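Side-chain contact in DUF917 domain-containing protein (Chromobacterium violaceum, PDB 2O3I), which is of unknown function but carries the N- and C-terminal domains of the S-Me-THD-like family: residues T145-G150 and A207-S212. The protein carries 2 engineered substitutions. Sequence-based numbering, arbitrary orientation.
Sequences TYAAAG and AMWMMS
An aromatic cluster packs the short helix 145-148 against the end of strand 203-211 of the large mixed sheet, with Tyr146 lying beside both Trp209 and selenomethionine Met211. The closest fit to the indole is a CH-pi contact: Tyr146 CB stands over the centre of the Trp209 six-membered ring, 3.4 Å from its centroid and 11° off the ring normal. Met208 CE, from the same strand as Trp209, covers the opposite face, so the indole has a carbon on each side. The Tyr146 ring runs on from there, nearly parallel to the indole (23° between planes) but slid away, the centroids 4.9 Å apart, and overlap is slight. With CG anti to its carbonyl carbon (chi1 -56°), the ring brings CD2 to 3.5 Å from Trp209 CZ3 while CB stays over the face. Met211, extended beyond CG, comes in at the edge of the Tyr146 ring: its CE makes a tight in-plane approach, 3.2 Å from Tyr146 CD1, and SE lies 5.3 Å from the ring centroid, a Met-aromatic contact. Ala147, next along the helix, has only a methyl to place beside the indole, its CB 4.0 Å from Trp209 CZ2. The Tyr146 hydroxyl bonds to Ala106 O, giving the ring a polar tether beyond the cluster. With no hydrogen bond between the two segments, their direct contact probably rests mainly on dispersion and on CH groups and selenium packed against aromatic rings.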
loop_
_atom_site.group_PDB
_atom_site.type_symbol
_atom_site.label_atom_id
_atom_site.label_comp_id
_atom_site.label_asym_id
_atom_site.label_seq_id
_atom_site.Cartn_x
_atom_site.Cartn_y
_atom_site.Cartn_z
ATOM N N THR A 145 19.337 -12.823 3.334
ATOM C CA THR A 145 19.711 -13.776 2.290
ATOM C C THR A 145 18.558 -14.225 1.394
ATOM O O THR A 145 18.785 -14.649 0.253
ATOM C CB THR A 145 20.412 -15.008 2.895
ATOM O OG1 THR A 145 19.615 -15.563 3.942
ATOM C CG2 THR A 145 21.761 -14.608 3.457
ATOM N N TYR A 146 17.328 -14.115 1.900
ATOM C CA TYR A 146 16.140 -14.492 1.132
ATOM C C TYR A 146 16.113 -13.672 -0.157
ATOM O O TYR A 146 15.866 -14.198 -1.248
ATOM C CB TYR A 146 14.854 -14.197 1.926
ATOM C CG TYR A 146 14.768 -14.837 3.296
ATOM C CD1 TYR A 146 14.535 -16.207 3.442
ATOM C CD2 TYR A 146 14.917 -14.069 4.446
ATOM C CE1 TYR A 146 14.455 -16.793 4.709
ATOM C CE2 TYR A 146 14.838 -14.643 5.712
ATOM C CZ TYR A 146 14.609 -16.004 5.840
ATOM O OH TYR A 146 14.559 -16.569 7.097
ATOM N N ALA A 147 16.364 -12.374 -0.018
ATOM C CA ALA A 147 16.371 -11.465 -1.156
ATOM C C ALA A 147 17.536 -11.736 -2.120
ATOM O O ALA A 147 17.366 -11.683 -3.341
ATOM C CB ALA A 147 16.416 -10.018 -0.661
ATOM N N ALA A 148 18.713 -12.029 -1.576
ATOM C CA ALA A 148 19.887 -12.304 -2.400
ATOM C C ALA A 148 19.703 -13.585 -3.211
ATOM O O ALA A 148 20.091 -13.653 -4.386
ATOM C CB ALA A 148 21.134 -12.415 -1.519
ATOM N N ALA A 149 19.120 -14.597 -2.574
ATOM C CA ALA A 149 18.874 -15.875 -3.224
ATOM C C ALA A 149 17.792 -15.737 -4.291
ATOM O O ALA A 149 17.557 -16.656 -5.066
ATOM C CB ALA A 149 18.454 -16.915 -2.195
ATOM N N GLY A 150 17.118 -14.593 -4.317
ATOM C CA GLY A 150 16.085 -14.401 -5.315
ATOM C C GLY A 150 14.752 -15.113 -5.111
ATOM O O GLY A 150 14.075 -15.447 -6.093
ATOM N N ALA A 207 3.918 -12.453 6.545
ATOM C CA ALA A 207 4.254 -13.785 6.072
ATOM C C ALA A 207 4.596 -13.636 4.595
ATOM O O ALA A 207 3.750 -13.244 3.780
ATOM C CB ALA A 207 3.073 -14.740 6.259
HETATM N N MSE A 208 5.847 -13.929 4.255
HETATM C CA MSE A 208 6.299 -13.815 2.874
HETATM C C MSE A 208 7.444 -14.783 2.600
HETATM O O MSE A 208 7.882 -15.514 3.494
HETATM C CB MSE A 208 6.736 -12.367 2.576
HETATM C CG MSE A 208 7.908 -11.858 3.415
HETATM SE SE MSE A 208 8.270 -9.970 3.104
HETATM C CE MSE A 208 9.247 -10.113 1.439
ATOM N N TRP A 209 7.916 -14.790 1.357
ATOM C CA TRP A 209 9.011 -15.662 0.955
ATOM C C TRP A 209 8.715 -17.159 1.146
ATOM O O TRP A 209 9.525 -17.913 1.700
ATOM C CB TRP A 209 10.301 -15.262 1.695
ATOM C CG TRP A 209 10.994 -14.052 1.089
ATOM C CD1 TRP A 209 11.155 -13.784 -0.243
ATOM C CD2 TRP A 209 11.676 -13.003 1.789
ATOM N NE1 TRP A 209 11.895 -12.644 -0.417
ATOM C CE2 TRP A 209 12.232 -12.141 0.812
ATOM C CE3 TRP A 209 11.876 -12.709 3.146
ATOM C CZ2 TRP A 209 12.976 -11.002 1.145
ATOM C CZ3 TRP A 209 12.617 -11.574 3.482
ATOM C CH2 TRP A 209 13.158 -10.735 2.483
HETATM N N MSE A 210 7.546 -17.584 0.688
HETATM C CA MSE A 210 7.177 -18.990 0.769
HETATM C C MSE A 210 8.222 -19.767 -0.036
HETATM O O MSE A 210 8.597 -19.356 -1.136
HETATM C CB MSE A 210 5.788 -19.206 0.176
HETATM C CG MSE A 210 4.663 -18.568 0.971
HETATM SE SE MSE A 210 2.938 -18.854 0.122
HETATM C CE MSE A 210 2.910 -17.258 -0.979
HETATM N N MSE A 211 8.696 -20.885 0.508
HETATM C CA MSE A 211 9.717 -21.668 -0.177
HETATM C C MSE A 211 9.491 -23.177 -0.160
HETATM O O MSE A 211 8.918 -23.731 0.784
HETATM C CB MSE A 211 11.094 -21.387 0.441
HETATM C CG MSE A 211 11.506 -19.915 0.430
HETATM SE SE MSE A 211 12.953 -19.536 1.687
HETATM C CE MSE A 211 13.684 -17.978 0.886
ATOM N N SER A 212 9.969 -23.829 -1.214
ATOM C CA SER A 212 9.897 -25.273 -1.336
ATOM C C SER A 212 11.217 -25.715 -0.721
ATOM O O SER A 212 12.124 -24.903 -0.574
ATOM C CB SER A 212 9.831 -25.676 -2.801
#